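PDB 6C0D: amidase, hydantoinase/carbamoylase family from Paraburkholderia phymatum, which probably hydrolyses N-carbamoyl-L-amino acids as a zinc-binding, homodimeric member of the peptidase M20 family. Local coordinates for residues W131-E134 and E135-S139. Numbering follows the deposited sequence.
Sequences WIDE and EGTFS
The carboxylate of Asp133 reaches forward along the chain and gathers three successive backbone N-H groups. Its OD1 accepts from Thr137 N at 2.7 Å, on the syn side and slightly out of the carboxylate plane. OD2 takes two donors: Phe138 N at 2.8 Å, again from the syn side, and Ser139 N at 2.8 Å, which lies nearly along the C-O axis and makes the straightest of these bonds (N-H...O 171°). With both oxygens engaged, rotation of the carboxylate should be restricted; Ser42 OG adds a further hydrogen bond to OD1. The same Asp133 opens a type I beta turn ending at Gly136, whose N meets Asp133 O at 3.2 Å from above the carbonyl plane. These bonds order the loop that carries Glu134 and Glu135 to the metal site of this M20-family enzyme, and Asp91 OD2 accepts from Glu135 N.

Glu134 CG stands anti to the backbone N (chi1 -174°), and both glutamate chains bend at chi2, leaving Glu134 OE1 3.5 Å from Glu135 OE1, two like charges held close with carboxylate planes 80° apart. Glu134 lies about 4 Å, nearest side-chain atom to ion, from the zinc bound at the site of His89, Asp100 and His196; Glu135, beside His89, is predicted to bind a second zinc.

The segment follows strand 125-130 and leads to helix 142-148, with Trp131 against helix 368-372, Ile132 on helix 45-60 and Phe138 on helix 167-173.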
# COMPACT_ATOMS: atom_id res chain seq x y z
N TRP A 131 -4.69 35.03 10.95
CA TRP A 131 -5.89 34.47 10.33
C TRP A 131 -6.22 33.11 10.92
O TRP A 131 -5.35 32.24 11.00
CB TRP A 131 -5.69 34.32 8.82
CG TRP A 131 -5.07 35.50 8.15
CD1 TRP A 131 -3.83 35.56 7.56
CD2 TRP A 131 -5.64 36.81 8.02
NE1 TRP A 131 -3.62 36.82 7.05
CE2 TRP A 131 -4.70 37.61 7.32
CE3 TRP A 131 -6.86 37.38 8.41
CZ2 TRP A 131 -4.95 38.94 7.01
CZ3 TRP A 131 -7.10 38.72 8.12
CH2 TRP A 131 -6.15 39.48 7.42
N ILE A 132 -7.48 32.91 11.31
CA ILE A 132 -7.87 31.65 11.94
C ILE A 132 -7.78 30.50 10.94
O ILE A 132 -8.08 30.66 9.75
CB ILE A 132 -9.30 31.75 12.53
CG1 ILE A 132 -9.67 30.51 13.35
CG2 ILE A 132 -10.34 31.96 11.43
CD1 ILE A 132 -8.83 30.32 14.60
N ASP A 133 -7.33 29.34 11.42
CA ASP A 133 -7.47 28.04 10.75
C ASP A 133 -6.87 28.00 9.34
O ASP A 133 -7.45 27.44 8.41
CB ASP A 133 -8.93 27.57 10.72
CG ASP A 133 -9.04 26.05 10.78
OD1 ASP A 133 -8.07 25.43 11.28
OD2 ASP A 133 -10.07 25.47 10.34
N GLU A 134 -5.67 28.54 9.20
CA GLU A 134 -4.93 28.31 7.96
C GLU A 134 -4.71 26.81 7.74
O GLU A 134 -4.74 26.34 6.60
CB GLU A 134 -3.60 29.05 7.99
CG GLU A 134 -2.80 29.01 6.70
CD GLU A 134 -1.96 27.75 6.57
OE1 GLU A 134 -1.73 27.05 7.59
OE2 GLU A 134 -1.55 27.44 5.43
N GLU A 135 -4.50 26.06 8.82
CA GLU A 135 -4.18 24.64 8.72
C GLU A 135 -5.41 23.76 8.51
O GLU A 135 -5.25 22.56 8.25
CB GLU A 135 -3.43 24.17 9.98
CG GLU A 135 -2.15 24.98 10.26
CD GLU A 135 -0.97 24.55 9.40
OE1 GLU A 135 -1.17 23.74 8.47
OE2 GLU A 135 0.17 25.00 9.68
N GLY A 136 -6.61 24.31 8.61
CA GLY A 136 -7.81 23.55 8.29
C GLY A 136 -8.21 22.50 9.31
O GLY A 136 -8.59 21.39 8.92
N THR A 137 -8.14 22.82 10.60
CA THR A 137 -8.74 21.93 11.59
C THR A 137 -10.24 21.81 11.35
O THR A 137 -10.82 20.72 11.50
CB THR A 137 -8.44 22.44 13.00
OG1 THR A 137 -7.03 22.38 13.23
CG2 THR A 137 -9.15 21.60 14.05
N PHE A 138 -10.89 22.91 10.96
CA PHE A 138 -12.28 22.90 10.54
C PHE A 138 -12.44 23.14 9.05
O PHE A 138 -13.12 22.37 8.37
CB PHE A 138 -13.07 23.97 11.31
CG PHE A 138 -13.12 23.75 12.79
CD1 PHE A 138 -14.13 22.99 13.36
CD2 PHE A 138 -12.16 24.31 13.62
CE1 PHE A 138 -14.18 22.78 14.73
CE2 PHE A 138 -12.19 24.10 14.99
CZ PHE A 138 -13.20 23.34 15.54
N SER A 139 -11.82 24.20 8.52
CA SER A 139 -12.01 24.61 7.14
C SER A 139 -10.80 25.44 6.73
O SER A 139 -10.58 26.52 7.29
CB SER A 139 -13.30 25.42 6.99
OG SER A 139 -13.56 25.76 5.64